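Local coordinates for putative polyprenyl synthetase (Streptomyces coelicolor, PDB 3NF2), which probably acts as a magnesium-dependent prenyltransferase of the FPP/GGPP synthase family, lengthening isoprenoid diphosphates, at residues A[170-173]-A[174-177]; A[268-271]-A[272-276]; A[285-288]-A[289-293]; A[331-334]-A[335-339]. All coordinates share one frame; numbering follows the deposited sequence.

Contact 1 of 4, residues A[170-173]-A[174-177]; sequences RVSV and EECL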
loop_
_atom_site.group_PDB
_atom_site.type_symbol
_atom_site.label_atom_id
_atom_site.label_comp_id
_atom_site.label_asym_id
_atom_site.label_seq_id
_atom_site.Cartn_x
_atom_site.Cartn_y
_atom_site.Cartn_z
ATOM N N ARG A 170 23.430 7.097 -17.957
ATOM C CA ARG A 170 23.074 5.986 -18.819
ATOM C C ARG A 170 22.544 4.809 -18.011
ATOM O O ARG A 170 22.899 4.614 -16.852
ATOM C CB ARG A 170 24.240 5.575 -19.728
ATOM C CG ARG A 170 25.539 5.274 -19.011
ATOM C CD ARG A 170 26.771 5.437 -19.908
ATOM N NE ARG A 170 26.767 4.478 -21.007
ATOM C CZ ARG A 170 26.703 4.803 -22.299
ATOM N NH1 ARG A 170 26.660 6.082 -22.683
ATOM N NH2 ARG A 170 26.695 3.841 -23.212
ATOM N N VAL A 171 21.644 4.069 -18.637
ATOM C CA VAL A 171 21.018 2.882 -18.079
ATOM C C VAL A 171 21.230 1.815 -19.147
ATOM O O VAL A 171 21.166 2.120 -20.343
ATOM C CB VAL A 171 19.502 3.141 -17.855
ATOM C CG1 VAL A 171 18.755 1.872 -17.525
ATOM C CG2 VAL A 171 19.298 4.166 -16.746
ATOM N N SER A 172 21.527 0.582 -18.746
ATOM C CA SER A 172 21.756 -0.457 -19.741
ATOM C C SER A 172 20.435 -0.943 -20.337
ATOM O O SER A 172 19.361 -0.680 -19.786
ATOM C CB SER A 172 22.546 -1.614 -19.147
ATOM O OG SER A 172 21.696 -2.465 -18.419
ATOM N N VAL A 173 20.525 -1.636 -21.470
ATOM C CA VAL A 173 19.367 -2.247 -22.126
ATOM C C VAL A 173 18.720 -3.267 -21.201
ATOM O O VAL A 173 17.504 -3.244 -21.001
ATOM C CB VAL A 173 19.759 -2.895 -23.481
ATOM C CG1 VAL A 173 18.646 -3.806 -24.003
ATOM C CG2 VAL A 173 20.091 -1.820 -24.511
ATOM N N GLU A 174 19.547 -4.121 -20.603
ATOM C CA GLU A 174 19.086 -5.140 -19.661
ATOM C C GLU A 174 18.325 -4.543 -18.471
ATOM O O GLU A 174 17.275 -5.056 -18.080
ATOM C CB GLU A 174 20.268 -5.972 -19.170
ATOM C CG GLU A 174 19.977 -7.464 -19.037
ATOM C CD GLU A 174 20.098 -8.215 -20.365
ATOM O OE1 GLU A 174 19.159 -8.144 -21.193
ATOM O OE2 GLU A 174 21.137 -8.889 -20.570
ATOM N N GLU A 175 18.841 -3.438 -17.935
ATOM C CA GLU A 175 18.218 -2.745 -16.810
ATOM C C GLU A 175 16.859 -2.169 -17.188
ATOM O O GLU A 175 15.923 -2.172 -16.380
ATOM C CB GLU A 175 19.124 -1.621 -16.312
ATOM C CG GLU A 175 20.293 -2.087 -15.456
ATOM C CD GLU A 175 21.330 -0.995 -15.213
ATOM O OE1 GLU A 175 21.328 0.031 -15.928
ATOM O OE2 GLU A 175 22.159 -1.167 -14.302
ATOM N N CYS A 176 16.764 -1.671 -18.418
ATOM C CA CYS A 176 15.524 -1.106 -18.920
ATOM C C CYS A 176 14.476 -2.203 -19.115
ATOM O O CYS A 176 13.306 -2.006 -18.788
ATOM C CB CYS A 176 15.778 -0.375 -20.231
ATOM S SG CYS A 176 14.419 0.644 -20.786
ATOM N N LEU A 177 14.918 -3.355 -19.617
ATOM C CA LEU A 177 14.041 -4.482 -19.896
ATOM C C LEU A 177 13.427 -5.029 -18.633
ATOM O O LEU A 177 12.210 -5.223 -18.578
ATOM C CB LEU A 177 14.784 -5.601 -20.641
ATOM C CG LEU A 177 15.050 -5.400 -22.137
ATOM C CD1 LEU A 177 15.848 -6.574 -22.718
ATOM C CD2 LEU A 177 13.759 -5.182 -22.919
#

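Contact 2 of 4, residues A[268-271]-A[272-276]; sequences GEIL and TADAK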
loop_
_atom_site.group_PDB
_atom_site.type_symbol
_atom_site.label_atom_id
_atom_site.label_comp_id
_atom_site.label_asym_id
_atom_site.label_seq_id
_atom_site.Cartn_x
_atom_site.Cartn_y
_atom_site.Cartn_z
ATOM N N GLY A 268 24.827 10.441 -26.125
ATOM C CA GLY A 268 25.332 10.353 -24.749
ATOM C C GLY A 268 25.775 11.682 -24.152
ATOM O O GLY A 268 25.403 12.015 -23.026
ATOM N N GLU A 269 26.563 12.441 -24.915
ATOM C CA GLU A 269 27.050 13.752 -24.483
ATOM C C GLU A 269 25.897 14.725 -24.273
ATOM O O GLU A 269 25.850 15.444 -23.274
ATOM C CB GLU A 269 28.040 14.322 -25.508
ATOM C CG GLU A 269 29.359 13.555 -25.612
ATOM C CD GLU A 269 30.149 13.868 -26.885
ATOM O OE1 GLU A 269 29.816 14.848 -27.593
ATOM O OE2 GLU A 269 31.111 13.123 -27.179
ATOM N N ILE A 270 24.958 14.714 -25.212
ATOM C CA ILE A 270 23.815 15.628 -25.212
ATOM C C ILE A 270 22.848 15.365 -24.051
ATOM O O ILE A 270 22.439 16.297 -23.359
ATOM C CB ILE A 270 23.074 15.571 -26.574
ATOM C CG1 ILE A 270 23.914 16.235 -27.664
ATOM C CG2 ILE A 270 21.729 16.248 -26.501
ATOM C CD1 ILE A 270 23.350 16.058 -29.055
ATOM N N LEU A 271 22.502 14.097 -23.831
ATOM C CA LEU A 271 21.567 13.723 -22.765
ATOM C C LEU A 271 22.137 13.953 -21.365
ATOM O O LEU A 271 21.395 14.306 -20.442
ATOM C CB LEU A 271 21.107 12.269 -22.922
ATOM C CG LEU A 271 20.350 11.867 -24.197
ATOM C CD1 LEU A 271 20.049 10.368 -24.163
ATOM C CD2 LEU A 271 19.078 12.688 -24.438
ATOM N N THR A 272 23.448 13.744 -21.218
ATOM C CA THR A 272 24.180 14.123 -20.007
ATOM C C THR A 272 24.130 15.653 -19.818
ATOM O O THR A 272 23.860 16.134 -18.715
ATOM C CB THR A 272 25.638 13.593 -20.050
ATOM O OG1 THR A 272 25.623 12.160 -20.151
ATOM C CG2 THR A 272 26.442 14.003 -18.800
ATOM N N ALA A 273 24.344 16.404 -20.899
ATOM C CA ALA A 273 24.254 17.873 -20.868
ATOM C C ALA A 273 22.848 18.378 -20.602
ATOM O O ALA A 273 22.669 19.359 -19.883
ATOM C CB ALA A 273 24.795 18.486 -22.159
ATOM N N ASP A 274 21.856 17.707 -21.184
ATOM C CA ASP A 274 20.447 18.080 -21.024
ATOM C C ASP A 274 19.962 17.993 -19.570
ATOM O O ASP A 274 19.105 18.778 -19.151
ATOM C CB ASP A 274 19.556 17.195 -21.898
ATOM C CG ASP A 274 19.627 17.542 -23.390
ATOM O OD1 ASP A 274 20.275 18.547 -23.757
ATOM O OD2 ASP A 274 19.034 16.791 -24.202
ATOM N N ALA A 275 20.497 17.026 -18.824
ATOM C CA ALA A 275 20.149 16.822 -17.416
ATOM C C ALA A 275 20.493 18.037 -16.529
ATOM O O ALA A 275 19.704 18.404 -15.663
ATOM C CB ALA A 275 20.813 15.553 -16.890
ATOM N N LYS A 276 21.650 18.664 -16.770
ATOM C CA LYS A 276 22.091 19.847 -16.012
ATOM C C LYS A 276 21.714 21.165 -16.695
ATOM O O LYS A 276 22.095 22.237 -16.221
ATOM C CB LYS A 276 23.623 19.866 -15.797
ATOM C CG LYS A 276 24.371 18.533 -15.740
ATOM C CD LYS A 276 25.845 18.777 -15.365
ATOM C CE LYS A 276 26.831 17.889 -16.136
ATOM N NZ LYS A 276 26.855 16.470 -15.674
#

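Contact 3 of 4, residues A[285-288]-A[289-293]; sequences EEEF and AARAA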
loop_
_atom_site.group_PDB
_atom_site.type_symbol
_atom_site.label_atom_id
_atom_site.label_comp_id
_atom_site.label_asym_id
_atom_site.label_seq_id
_atom_site.Cartn_x
_atom_site.Cartn_y
_atom_site.Cartn_z
ATOM N N GLU A 285 10.789 22.205 -30.234
ATOM C CA GLU A 285 10.430 20.985 -30.969
ATOM C C GLU A 285 11.619 20.436 -31.769
ATOM O O GLU A 285 11.931 19.240 -31.707
ATOM C CB GLU A 285 9.235 21.288 -31.888
ATOM C CG GLU A 285 8.650 20.084 -32.641
ATOM C CD GLU A 285 9.328 19.826 -33.976
ATOM O OE1 GLU A 285 9.623 18.648 -34.281
ATOM O OE2 GLU A 285 9.582 20.803 -34.709
ATOM N N GLU A 286 12.298 21.329 -32.487
ATOM C CA GLU A 286 13.416 20.973 -33.370
ATOM C C GLU A 286 14.586 20.347 -32.647
ATOM O O GLU A 286 15.228 19.426 -33.176
ATOM C CB GLU A 286 13.879 22.198 -34.136
ATOM C CG GLU A 286 12.827 22.731 -35.094
ATOM C CD GLU A 286 11.945 23.810 -34.511
ATOM O OE1 GLU A 286 11.650 23.795 -33.293
ATOM O OE2 GLU A 286 11.533 24.680 -35.298
ATOM N N GLU A 287 14.844 20.821 -31.429
ATOM C CA GLU A 287 15.888 20.229 -30.583
ATOM C C GLU A 287 15.493 18.834 -30.130
ATOM O O GLU A 287 16.332 17.931 -30.080
ATOM C CB GLU A 287 16.176 21.118 -29.366
ATOM C CG GLU A 287 16.810 22.468 -29.709
ATOM C CD GLU A 287 17.026 23.325 -28.478
ATOM O OE1 GLU A 287 16.283 24.322 -28.318
ATOM O OE2 GLU A 287 17.925 22.991 -27.665
ATOM N N PHE A 288 14.215 18.647 -29.811
ATOM C CA PHE A 288 13.718 17.297 -29.492
ATOM C C PHE A 288 13.680 16.386 -30.710
ATOM O O PHE A 288 13.927 15.179 -30.595
ATOM C CB PHE A 288 12.366 17.344 -28.777
ATOM C CG PHE A 288 12.447 17.892 -27.374
ATOM C CD1 PHE A 288 13.192 17.234 -26.395
ATOM C CD2 PHE A 288 11.779 19.062 -27.034
ATOM C CE1 PHE A 288 13.277 17.744 -25.100
ATOM C CE2 PHE A 288 11.855 19.585 -25.753
ATOM C CZ PHE A 288 12.603 18.923 -24.777
ATOM N N ALA A 289 13.400 16.971 -31.874
ATOM C CA ALA A 289 13.503 16.245 -33.140
ATOM C C ALA A 289 14.940 15.792 -33.397
ATOM O O ALA A 289 15.161 14.619 -33.717
ATOM C CB ALA A 289 12.978 17.089 -34.299
ATOM N N ALA A 290 15.914 16.693 -33.218
ATOM C CA ALA A 290 17.331 16.317 -33.384
ATOM C C ALA A 290 17.729 15.091 -32.556
ATOM O O ALA A 290 18.468 14.230 -33.046
ATOM C CB ALA A 290 18.253 17.489 -33.052
ATOM N N ARG A 291 17.240 15.011 -31.313
ATOM C CA ARG A 291 17.568 13.881 -30.423
ATOM C C ARG A 291 16.910 12.578 -30.870
ATOM O O ARG A 291 17.497 11.502 -30.743
ATOM C CB ARG A 291 17.184 14.194 -28.971
ATOM C CG ARG A 291 18.183 15.110 -28.247
ATOM C CD ARG A 291 17.470 16.191 -27.436
ATOM N NE ARG A 291 18.402 17.152 -26.841
ATOM C CZ ARG A 291 18.864 18.252 -27.443
ATOM N NH1 ARG A 291 18.504 18.557 -28.688
ATOM N NH2 ARG A 291 19.696 19.058 -26.794
ATOM N N ALA A 292 15.685 12.695 -31.373
ATOM C CA ALA A 292 14.948 11.583 -31.960
ATOM C C ALA A 292 15.682 11.072 -33.198
ATOM O O ALA A 292 15.975 9.872 -33.318
ATOM C CB ALA A 292 13.553 12.033 -32.324
ATOM N N ALA A 293 16.020 12.008 -34.082
ATOM C CA ALA A 293 16.817 11.723 -35.273
ATOM C C ALA A 293 18.139 11.018 -34.940
ATOM O O ALA A 293 18.532 10.078 -35.641
ATOM C CB ALA A 293 17.049 13.003 -36.063
#

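Contact 4 of 4, residues A[331-334]-A[335-339]; sequences RFTA and LADFV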
loop_
_atom_site.group_PDB
_atom_site.type_symbol
_atom_site.label_atom_id
_atom_site.label_comp_id
_atom_site.label_asym_id
_atom_site.label_seq_id
_atom_site.Cartn_x
_atom_site.Cartn_y
_atom_site.Cartn_z
ATOM N N ARG A 331 -9.216 -15.102 -29.512
ATOM C CA ARG A 331 -9.467 -13.815 -28.874
ATOM C C ARG A 331 -8.201 -13.266 -28.200
ATOM O O ARG A 331 -7.906 -12.071 -28.301
ATOM C CB ARG A 331 -10.644 -13.923 -27.898
ATOM C CG ARG A 331 -12.006 -13.778 -28.573
ATOM C CD ARG A 331 -13.156 -14.147 -27.645
ATOM N NE ARG A 331 -14.410 -13.519 -28.068
ATOM C CZ ARG A 331 -15.573 -13.636 -27.427
ATOM N NH1 ARG A 331 -16.651 -13.015 -27.894
ATOM N NH2 ARG A 331 -15.665 -14.374 -26.325
ATOM N N PHE A 332 -7.442 -14.149 -27.554
ATOM C CA PHE A 332 -6.163 -13.790 -26.940
ATOM C C PHE A 332 -5.125 -13.357 -27.980
ATOM O O PHE A 332 -4.338 -12.434 -27.744
ATOM C CB PHE A 332 -5.616 -14.976 -26.157
ATOM C CG PHE A 332 -6.032 -15.011 -24.717
ATOM C CD1 PHE A 332 -7.062 -15.834 -24.297
ATOM C CD2 PHE A 332 -5.365 -14.242 -23.770
ATOM C CE1 PHE A 332 -7.430 -15.874 -22.958
ATOM C CE2 PHE A 332 -5.723 -14.283 -22.428
ATOM C CZ PHE A 332 -6.756 -15.097 -22.021
ATOM N N THR A 333 -5.133 -14.042 -29.122
ATOM C CA THR A 333 -4.275 -13.729 -30.265
ATOM C C THR A 333 -4.567 -12.342 -30.856
ATOM O O THR A 333 -3.643 -11.620 -31.219
ATOM C CB THR A 333 -4.385 -14.854 -31.336
ATOM O OG1 THR A 333 -3.725 -16.038 -30.852
ATOM C CG2 THR A 333 -3.783 -14.439 -32.695
ATOM N N ALA A 334 -5.837 -11.957 -30.911
ATOM C CA ALA A 334 -6.231 -10.685 -31.512
ATOM C C ALA A 334 -5.907 -9.466 -30.649
ATOM O O ALA A 334 -5.664 -8.377 -31.180
ATOM C CB ALA A 334 -7.709 -10.700 -31.877
ATOM N N LEU A 335 -5.924 -9.642 -29.328
ATOM C CA LEU A 335 -5.512 -8.584 -28.404
ATOM C C LEU A 335 -4.027 -8.297 -28.569
ATOM O O LEU A 335 -3.609 -7.134 -28.592
ATOM C CB LEU A 335 -5.816 -8.967 -26.955
ATOM C CG LEU A 335 -7.280 -8.844 -26.527
ATOM C CD1 LEU A 335 -7.513 -9.593 -25.240
ATOM C CD2 LEU A 335 -7.718 -7.387 -26.384
ATOM N N ALA A 336 -3.253 -9.372 -28.719
ATOM C CA ALA A 336 -1.815 -9.295 -28.955
ATOM C C ALA A 336 -1.454 -8.500 -30.210
ATOM O O ALA A 336 -0.464 -7.768 -30.215
ATOM C CB ALA A 336 -1.203 -10.687 -28.996
ATOM N N ASP A 337 -2.263 -8.622 -31.259
ATOM C CA ASP A 337 -2.050 -7.828 -32.465
ATOM C C ASP A 337 -2.478 -6.375 -32.269
ATOM O O ASP A 337 -1.857 -5.477 -32.829
ATOM C CB ASP A 337 -2.759 -8.442 -33.679
ATOM C CG ASP A 337 -2.442 -9.925 -33.868
ATOM O OD1 ASP A 337 -1.530 -10.460 -33.195
ATOM O OD2 ASP A 337 -3.121 -10.565 -34.699
ATOM N N PHE A 338 -3.528 -6.147 -31.475
ATOM C CA PHE A 338 -3.996 -4.782 -31.180
ATOM C C PHE A 338 -2.945 -3.986 -30.411
ATOM O O PHE A 338 -2.806 -2.773 -30.595
ATOM C CB PHE A 338 -5.317 -4.785 -30.392
ATOM C CG PHE A 338 -5.781 -3.403 -29.973
ATOM C CD1 PHE A 338 -5.535 -2.923 -28.685
ATOM C CD2 PHE A 338 -6.450 -2.575 -30.874
ATOM C CE1 PHE A 338 -5.949 -1.645 -28.300
ATOM C CE2 PHE A 338 -6.874 -1.296 -30.496
ATOM C CZ PHE A 338 -6.620 -0.831 -29.207
ATOM N N VAL A 339 -2.217 -4.693 -29.551
ATOM C CA VAL A 339 -1.174 -4.114 -28.712
ATOM C C VAL A 339 -0.045 -3.448 -29.524
ATOM O O VAL A 339 0.517 -2.438 -29.087
ATOM C CB VAL A 339 -0.674 -5.166 -27.686
ATOM C CG1 VAL A 339 0.841 -5.151 -27.529
ATOM C CG2 VAL A 339 -1.372 -4.953 -26.341
#

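Contact 1 of 4, residues A[170-173]-A[174-177]
Ser172 and Glu175 bond to each other twice, each through its side chain to the other's backbone. Ser172 OG accepts from Glu175 N at 3.1 Å. In return Glu175 OE1 accepts from Ser172 N at 2.9 Å, with an N-H...O angle of 168°. That donor meets the carboxylate from above its plane, 36° out of it. The serine hydroxyl lies between its own backbone N and carbonyl carbon (chi1 81°), which turns OG to the first turn of the helix. Glu175 CG stands beside its own backbone N. The extended chain beyond it passes OG, with CG 3.3 Å from Ser172 OG, and so brings OE1 back to Ser172 N. The carboxylate has a further strong partner. Glu175 OE2 forms a salt bridge with Arg168, just before the segment, so both ends of the carboxylate are used. Two carbonyls of the first turn are occupied as well. Ser172 O accepts from Cys176 N at 3.1 Å, and Val173 O accepts from Leu177 N at 2.9 Å. The methyl CG1 of Val171 borders the carboxylate, 3.5 Å from Glu175 OE1. The apolar pair is Val173 with Leu177, which run side by side in the same direction, CG1 to CD1 at 4.1 Å. Val173 also touches Val254 and Ala258 of helix 251-259, and Val171 touches Tyr165 at the end of helix 139-165. Two backbone N-H groups near the start of helix 173-198 thus find side-chain acceptors. With Ser172 as N-cap, this is a capping box.

Contact 2 of 4, residues A[268-271]-A[272-276]
Thr272 and Gly268 sit one turn apart on the last turns of helix 262-275, part of the all-helical fold of this family. The backbone bonds are the i to i+4 ladder of an alpha-helix. Thr272 adds a side-chain bond to it. Its OG1 stands beside its own backbone N (chi1 -60°) and donates to Gly268 O at 2.9 Å. Thr272 N reaches the same oxygen at 3.2 Å, from the other face of the carbonyl plane. Gly268 O is therefore gripped by two donors of one residue.

Asp274 leans back on Ile270. Its CB is 3.4 Å from Ile270 O, and its CG is closer, at 3.1 Å. OD1 is also 3.1 Å from Ile270 O, but both are acceptors and no bond forms. Asp274 N occupies that carbonyl instead, at 2.7 Å. The side chains of Ile270 and Asp274 lie alongside each other and point the same way. The carboxylate is buried, and a positive charge is at hand: OD2 makes a salt bridge to Arg291 of helix 285-297. This charge probably offsets the closeness of carboxylate and carbonyl. Replacing the carboxylate by an alanine methyl would probably leave Arg291 NE without its charge partner and weaken the link between helices 262-275 and 285-297.

Leu271 touches Val253 and Leu257 of helix 251-259, and its CD2 also borders the carboxylate, 4.1 Å from Asp274 OD2. The methyl CG2 of Ile270 comes nearer, 3.6 Å from that same oxygen.

Contact 3 of 4, residues A[285-288]-A[289-293]
Arg291 grips the carbonyl of Glu287, one turn back, with two donors. NH1 gives the shorter bond, 2.7 Å to Glu287 O, from above the carbonyl plane (47° out of it). Arg291 N reaches Glu287 O at 3.3 Å from the other face. The oxygen lies at the guanidinium edge, near its plane. A bend at chi2 (136°) folds the side chain back over this turn, and its CD passes 3.4 Å from Glu287 O. NH1 also comes within 3.5 Å of Glu287 CB. The Glu287 carboxylate makes no salt bridge with the guanidinium. Its OE1 accepts from Ser284 N instead, just before the segment.

Beyond this shell, Asp274 OD2 takes Arg291 NE in a salt bridge, which helps to fix how the guanidinium is turned. A leucine in its place would probably leave Asp274 buried without a countercharge and cost Glu287 O its side-chain donor. On another side of the helix Glu285 OE1 bonds to Trp241 NE1 and lies 3.7 Å from Ala289 CB. Phe288 and Ala289 also touch Trp241. Helix 285-297 thus rests on helix 242-245 through Phe288 and on the end of helix 203-230 through Ala292, with helix 262-275 bound at Arg291.

Contact 4 of 4, residues A[331-334]-A[335-339]
The last helix of the modelled chain, 326-339, runs through this contact, where Asp337 turns back on Thr333. Asp337 CG stands beside its own backbone N (chi1 -51°), which sets OD1 3.1 Å from Thr333 O. Two acceptors meet there, so no bond forms. OD1 is satisfied elsewhere, by His312 NE2 of helix 300-319, and Thr333 OG1 likewise bonds to Arg329 O, one turn earlier. The backbone ladder is uneven. Leu335 N to Arg331 O is 3.3 Å, and Ala336 N to Phe332 O is weak at 3.4 Å. Asp337 N to Thr333 O is weak too, at 3.3 Å. Phe338 N to Ala334 O is firmer at 3.1 Å. Leu335 CG lies over the preceding turn, 3.7 Å from Arg331 O.

The helix faces several neighbours. Phe332 packs on Leu61 and Leu64 of helix 57-67, its O accepts a bond from Tyr212 OH, and its ring meets that of Tyr212 almost at right angles. Leu335 and Phe338 touch Leu9 of helix 5-25, while the small Ala336 meets Leu216 of helix 203-230. Such a helix, with apolar residues turned to several partners, is typical of the helical bundle of the isoprenoid synthase fold.

Contacts 2 and 3 belong together. Their centres are 14 Å apart, and Asp274 OD2 bonds Arg291 NE at 2.7 Å, joining two successive helices. Contact 1 lies near contact 2, its centre 17 Å from that of contact 2, with nearest atoms about 5 Å apart. Helix 251-259 links the two, touching Val173 of one and Leu271 of the other. Contact 4 stands apart, 38 Å from contact 2 between centres. It shares helix 203-230 with contact 3: Ala336 meets that helix at Leu216, Ala292 at Ile229 and Trp230. As in relatives, this helix probably carries the second aspartate-rich motif for magnesium.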